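Local structure of siroheme decarboxylase (Hydrogenobacter thermophilus, 4CH7) at residues K7-I12 / G48-I53; V25-V30 / G35-T40. The protein catalyses the decarboxylation of siroheme to didecarboxysiroheme, with release of two carbon dioxide molecules, in the biosynthesis of heme d1. All blocks are in the same frame, centred on the assembly; numbering follows the deposited sequence.

Contact 1: residues K7-I12 / G48-I53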
loop_
_atom_site.group_PDB
_atom_site.type_symbol
_atom_site.label_atom_id
_atom_site.label_comp_id
_atom_site.label_asym_id
_atom_site.label_seq_id
_atom_site.Cartn_x
_atom_site.Cartn_y
_atom_site.Cartn_z
ATOM N N LYS A 7 -21.800 -13.134 -9.716
ATOM C CA LYS A 7 -22.192 -11.775 -10.096
ATOM C C LYS A 7 -21.935 -10.757 -8.986
ATOM O O LYS A 7 -21.476 -9.646 -9.245
ATOM C CB LYS A 7 -23.667 -11.729 -10.496
ATOM C CG LYS A 7 -23.924 -11.891 -11.982
ATOM C CD LYS A 7 -25.408 -11.781 -12.280
ATOM C CE LYS A 7 -26.201 -12.807 -11.492
ATOM N NZ LYS A 7 -27.664 -12.686 -11.733
ATOM N N ILE A 8 -22.247 -11.143 -7.754
ATOM C CA ILE A 8 -22.061 -10.279 -6.594
ATOM C C ILE A 8 -20.581 -10.063 -6.305
ATOM O O ILE A 8 -20.136 -8.928 -6.125
ATOM C CB ILE A 8 -22.723 -10.882 -5.349
ATOM C CG1 ILE A 8 -24.241 -10.880 -5.491
ATOM C CG2 ILE A 8 -22.331 -10.113 -4.110
ATOM C CD1 ILE A 8 -24.949 -11.608 -4.375
ATOM N N LEU A 9 -19.834 -11.163 -6.244
ATOM C CA LEU A 9 -18.391 -11.124 -6.034
ATOM C C LEU A 9 -17.717 -10.219 -7.060
ATOM O O LEU A 9 -16.845 -9.419 -6.722
ATOM C CB LEU A 9 -17.806 -12.535 -6.131
ATOM C CG LEU A 9 -16.281 -12.614 -6.175
ATOM C CD1 LEU A 9 -15.694 -12.131 -4.861
ATOM C CD2 LEU A 9 -15.802 -14.018 -6.504
ATOM N N LYS A 10 -18.143 -10.349 -8.311
ATOM C CA LYS A 10 -17.612 -9.545 -9.406
ATOM C C LYS A 10 -17.933 -8.056 -9.248
ATOM O O LYS A 10 -17.086 -7.201 -9.508
ATOM C CB LYS A 10 -18.164 -10.058 -10.742
ATOM C CG LYS A 10 -17.781 -9.213 -11.949
ATOM C CD LYS A 10 -18.526 -9.653 -13.200
ATOM C CE LYS A 10 -18.074 -8.862 -14.418
ATOM N NZ LYS A 10 -18.288 -7.397 -14.256
ATOM N N ILE A 11 -19.153 -7.751 -8.814
ATOM C CA ILE A 11 -19.643 -6.371 -8.808
ATOM C C ILE A 11 -19.143 -5.528 -7.629
ATOM O O ILE A 11 -19.039 -4.307 -7.740
ATOM C CB ILE A 11 -21.198 -6.316 -8.897
ATOM C CG1 ILE A 11 -21.666 -4.962 -9.437
ATOM C CG2 ILE A 11 -21.843 -6.619 -7.551
ATOM C CD1 ILE A 11 -23.169 -4.861 -9.641
ATOM N N ILE A 12 -18.829 -6.172 -6.508
ATOM C CA ILE A 12 -18.343 -5.450 -5.333
ATOM C C ILE A 12 -16.840 -5.190 -5.406
ATOM O O ILE A 12 -16.258 -4.568 -4.510
ATOM C CB ILE A 12 -18.663 -6.196 -4.033
ATOM C CG1 ILE A 12 -17.998 -7.577 -4.023
ATOM C CG2 ILE A 12 -20.160 -6.313 -3.861
ATOM C CD1 ILE A 12 -18.253 -8.376 -2.753
ATOM N N GLY A 48 -13.752 -14.900 3.819
ATOM C CA GLY A 48 -12.397 -14.466 3.524
ATOM C C GLY A 48 -11.834 -14.657 2.124
ATOM O O GLY A 48 -10.619 -14.803 1.970
ATOM N N ILE A 49 -12.690 -14.657 1.106
ATOM C CA ILE A 49 -12.205 -14.602 -0.273
ATOM C C ILE A 49 -12.136 -13.132 -0.670
ATOM O O ILE A 49 -11.327 -12.726 -1.507
ATOM C CB ILE A 49 -13.076 -15.426 -1.246
ATOM C CG1 ILE A 49 -12.184 -16.226 -2.195
ATOM C CG2 ILE A 49 -14.035 -14.540 -2.029
ATOM C CD1 ILE A 49 -11.190 -17.115 -1.480
ATOM N N VAL A 50 -13.013 -12.350 -0.053
ATOM C CA VAL A 50 -12.824 -10.922 0.095
ATOM C C VAL A 50 -12.879 -10.757 1.607
ATOM O O VAL A 50 -13.665 -11.421 2.266
ATOM C CB VAL A 50 -13.915 -10.097 -0.637
ATOM C CG1 VAL A 50 -13.886 -10.386 -2.131
ATOM C CG2 VAL A 50 -15.296 -10.382 -0.079
ATOM N N ARG A 51 -12.007 -9.942 2.183
ATOM C CA ARG A 51 -11.959 -9.860 3.639
ATOM C C ARG A 51 -12.442 -8.511 4.121
ATOM O O ARG A 51 -12.651 -8.296 5.317
ATOM C CB ARG A 51 -10.544 -10.122 4.152
ATOM C CG ARG A 51 -10.188 -11.591 4.296
ATOM C CD ARG A 51 -8.877 -11.905 3.597
ATOM N NE ARG A 51 -9.049 -12.063 2.157
ATOM C CZ ARG A 51 -8.195 -11.600 1.249
ATOM N NH1 ARG A 51 -7.112 -10.942 1.634
ATOM N NH2 ARG A 51 -8.427 -11.789 -0.043
ATOM N N HIS A 52 -12.630 -7.604 3.173
ATOM C CA HIS A 52 -12.952 -6.235 3.512
ATOM C C HIS A 52 -13.647 -5.550 2.352
ATOM O O HIS A 52 -13.766 -6.110 1.258
ATOM C CB HIS A 52 -11.668 -5.488 3.868
ATOM C CG HIS A 52 -11.827 -4.505 4.985
ATOM N ND1 HIS A 52 -11.643 -3.151 4.812
ATOM C CD2 HIS A 52 -12.148 -4.681 6.285
ATOM C CE1 HIS A 52 -11.843 -2.533 5.960
ATOM N NE2 HIS A 52 -12.153 -3.439 6.874
ATOM N N ILE A 53 -14.108 -4.334 2.614
ATOM C CA ILE A 53 -14.718 -3.482 1.611
ATOM C C ILE A 53 -14.571 -2.057 2.125
ATOM O O ILE A 53 -15.019 -1.736 3.226
ATOM C CB ILE A 53 -16.193 -3.867 1.369
ATOM C CG1 ILE A 53 -16.895 -2.834 0.489
ATOM C CG2 ILE A 53 -16.936 -4.073 2.686
ATOM C CD1 ILE A 53 -18.099 -3.408 -0.220
#
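Leu9 and Val50 face each other with their CA atoms 8.3 Å apart, and Ile12 and Ile53 keep a similar spacing of 8.1 Å, so the end of helix 4-11 lies along the loop that leaves helix 34-47. Only side chains bridge this gap. In Leu9, chi1 (170°) carries CG away from the backbone N, and chi2 (66°) then brings CD1 to the loop. There CD1 touches CG1 of Val50 at 3.7 Å, the two side chains lying alongside but running head to tail. The same methyl also meets CG2 of Ile49 at 4.1 Å, but here the Ile49 side chain is set roughly perpendicular to that of Leu9. Three residues later, just past the helix, Ile12 CD1 makes a looser contact with Val50 CG2 at 4.5 Å. Val50 thus offers a different methyl to each partner, an advantage of a beta-branched residue, while its side chain also rests on Leu44 of helix 34-47. Gly48 ends helix 34-47 with a positive phi, a backbone shape that glycine adopts easily. Arg51, not part of the apolar contact, folds back over the turn through weak bonds from NE to Gly48 O and from NH2 to Ile49 O. Within the helix-turn-helix domain, Leu9, Ile12, Ile49 and Val50 meet through aliphatic carbon alone, so the joint depends on apolar packing, more sheltered at Ile12 and Val50 than at Ile49.

Contact 2: residues V25-V30 / G35-T40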
loop_
_atom_site.group_PDB
_atom_site.type_symbol
_atom_site.label_atom_id
_atom_site.label_comp_id
_atom_site.label_asym_id
_atom_site.label_seq_id
_atom_site.Cartn_x
_atom_site.Cartn_y
_atom_site.Cartn_z
ATOM N N VAL A 25 -28.499 0.109 -5.776
ATOM C CA VAL A 25 -28.063 0.176 -7.168
ATOM C C VAL A 25 -27.409 -1.134 -7.618
ATOM O O VAL A 25 -27.729 -1.654 -8.686
ATOM C CB VAL A 25 -27.083 1.345 -7.391
ATOM C CG1 VAL A 25 -26.567 1.351 -8.820
ATOM C CG2 VAL A 25 -27.753 2.666 -7.064
ATOM N N LEU A 26 -26.497 -1.657 -6.800
ATOM C CA LEU A 26 -25.847 -2.935 -7.085
ATOM C C LEU A 26 -26.868 -4.068 -7.145
ATOM O O LEU A 26 -26.778 -4.948 -8.000
ATOM C CB LEU A 26 -24.777 -3.254 -6.037
ATOM C CG LEU A 26 -23.584 -2.308 -5.895
ATOM C CD1 LEU A 26 -22.485 -2.940 -5.054
ATOM C CD2 LEU A 26 -23.048 -1.897 -7.249
ATOM N N ALA A 27 -27.835 -4.037 -6.234
ATOM C CA ALA A 27 -28.894 -5.041 -6.195
ATOM C C ALA A 27 -29.682 -5.055 -7.496
ATOM O O ALA A 27 -29.958 -6.120 -8.052
ATOM C CB ALA A 27 -29.825 -4.779 -5.030
ATOM N N GLN A 28 -30.058 -3.867 -7.962
ATOM C CA GLN A 28 -30.746 -3.720 -9.236
ATOM C C GLN A 28 -29.907 -4.286 -10.375
ATOM O O GLN A 28 -30.410 -5.042 -11.204
ATOM C CB GLN A 28 -31.064 -2.249 -9.506
ATOM C CG GLN A 28 -32.204 -1.688 -8.658
ATOM C CD GLN A 28 -33.530 -2.361 -8.948
ATOM O OE1 GLN A 28 -33.824 -2.709 -10.090
ATOM N NE2 GLN A 28 -34.341 -2.549 -7.915
ATOM N N GLU A 29 -28.627 -3.919 -10.404
ATOM C CA GLU A 29 -27.712 -4.385 -11.445
ATOM C C GLU A 29 -27.502 -5.902 -11.416
ATOM O O GLU A 29 -27.398 -6.542 -12.465
ATOM C CB GLU A 29 -26.365 -3.661 -11.344
ATOM C CG GLU A 29 -26.387 -2.220 -11.848
ATOM C CD GLU A 29 -25.112 -1.464 -11.530
ATOM O OE1 GLU A 29 -24.407 -1.861 -10.581
ATOM O OE2 GLU A 29 -24.821 -0.470 -12.227
ATOM N N VAL A 30 -27.431 -6.468 -10.214
ATOM C CA VAL A 30 -27.274 -7.914 -10.052
ATOM C C VAL A 30 -28.587 -8.642 -10.343
ATOM O O VAL A 30 -28.593 -9.726 -10.934
ATOM C CB VAL A 30 -26.730 -8.270 -8.647
ATOM C CG1 VAL A 30 -26.998 -9.727 -8.302
ATOM C CG2 VAL A 30 -25.239 -7.971 -8.570
ATOM N N GLY A 35 -31.617 -6.610 0.500
ATOM C CA GLY A 35 -31.337 -7.289 1.753
ATOM C C GLY A 35 -30.598 -8.591 1.519
ATOM O O GLY A 35 -29.670 -8.930 2.255
ATOM N N LYS A 36 -31.005 -9.312 0.478
ATOM C CA LYS A 36 -30.342 -10.551 0.097
ATOM C C LYS A 36 -28.918 -10.288 -0.392
ATOM O O LYS A 36 -27.995 -11.036 -0.062
ATOM C CB LYS A 36 -31.145 -11.284 -0.976
ATOM C CG LYS A 36 -30.480 -12.567 -1.446
ATOM C CD LYS A 36 -31.412 -13.403 -2.299
ATOM C CE LYS A 36 -30.740 -14.699 -2.715
ATOM N NZ LYS A 36 -31.643 -15.580 -3.502
ATOM N N LEU A 37 -28.745 -9.225 -1.175
ATOM C CA LEU A 37 -27.416 -8.824 -1.631
ATOM C C LEU A 37 -26.516 -8.545 -0.437
ATOM O O LEU A 37 -25.398 -9.048 -0.366
ATOM C CB LEU A 37 -27.485 -7.586 -2.533
ATOM C CG LEU A 37 -26.132 -6.937 -2.842
ATOM C CD1 LEU A 37 -25.263 -7.884 -3.646
ATOM C CD2 LEU A 37 -26.287 -5.611 -3.567
ATOM N N LEU A 38 -27.026 -7.749 0.501
ATOM C CA LEU A 38 -26.282 -7.361 1.698
ATOM C C LEU A 38 -25.775 -8.550 2.514
ATOM O O LEU A 38 -24.574 -8.667 2.764
ATOM C CB LEU A 38 -27.134 -6.446 2.581
ATOM C CG LEU A 38 -27.201 -4.979 2.160
ATOM C CD1 LEU A 38 -28.018 -4.165 3.145
ATOM C CD2 LEU A 38 -25.804 -4.413 2.028
ATOM N N LYS A 39 -26.690 -9.423 2.929
ATOM C CA LYS A 39 -26.332 -10.586 3.740
ATOM C C LYS A 39 -25.325 -11.488 3.025
ATOM O O LYS A 39 -24.449 -12.078 3.660
ATOM C CB LYS A 39 -27.581 -11.377 4.145
ATOM C CG LYS A 39 -27.278 -12.637 4.948
ATOM C CD LYS A 39 -28.537 -13.310 5.460
ATOM C CE LYS A 39 -28.236 -14.714 5.961
ATOM N NZ LYS A 39 -27.775 -15.606 4.861
ATOM N N THR A 40 -25.442 -11.573 1.703
ATOM C CA THR A 40 -24.483 -12.327 0.904
ATOM C C THR A 40 -23.068 -11.733 0.999
ATOM O O THR A 40 -22.109 -12.470 1.227
ATOM C CB THR A 40 -24.927 -12.458 -0.570
ATOM O OG1 THR A 40 -26.149 -13.208 -0.638
ATOM C CG2 THR A 40 -23.863 -13.178 -1.380
#
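Leu37, at the front of the second helix of a helix-turn-helix unit, packs against Leu26 and Ala27 of the first. Its CA comes within 6.1 Å of the CA of Ala27, a close approach that the small alanine side chain permits. From CA, the CB of Leu37 points toward helix 22-30. With chi1 at 169°, CG lies across the CA-CB bond from the backbone N, and its two methyls diverge. CD2 enters the surface of helix 22-30, where it lies 3.5 Å from the backbone N of Ala27, 3.7 Å from CB of Leu26 and 3.9 Å from CB of Ala27. One methyl group therefore sits on both the main chain and the first side-chain carbons of two successive residues. CD1 takes the other direction, to Ile8 of helix 4-11, whose CG1 is 3.7 Å away. A branched leucine is well suited to this junction because each methyl can serve a different helix. Leu26 also bridges two helices: its CB receives Leu37, and its side chain touches Ile11 of helix 4-11. All three residues meeting across the two segments are buried, as expected for the core of a small three-helix bundle. The turn between the helices contributes Glu33, whose OE1 accepts a hydrogen bond from Lys36 N near the beginning of helix 34-47. Farther along that helix, Thr40 turns its hydroxyl back onto the main chain: OG1 donates to Lys36 O at 2.9 Å, approaching from the face of the carbonyl plane opposite to that used by Thr40 N.

Overall arrangement
From the N terminus, the chain runs through helix 4-11, then helix 22-30, a short turn and helix 34-47, before the loop leading to strand 53-57. Contact 2 closes the small loop at that turn, joining 25-30 to 35-40. It is nested inside the larger loop closed by contact 1, which brings 48-53 back to 7-12. Their centres are 12 Å apart, and helix 4-11 links them directly: Ile8 packs on Thr40, Ile11 on Glu29, and Lys7 NZ probably hydrogen-bonds to Val30 O. Together they tie the three helices and the following loop within the N-terminal helix-turn-helix domain, while backbone hydrogen bonds between Ile12 and Ala222, in strand 217-222, and between Ile53 and Phe183 connect it to the chain's second half.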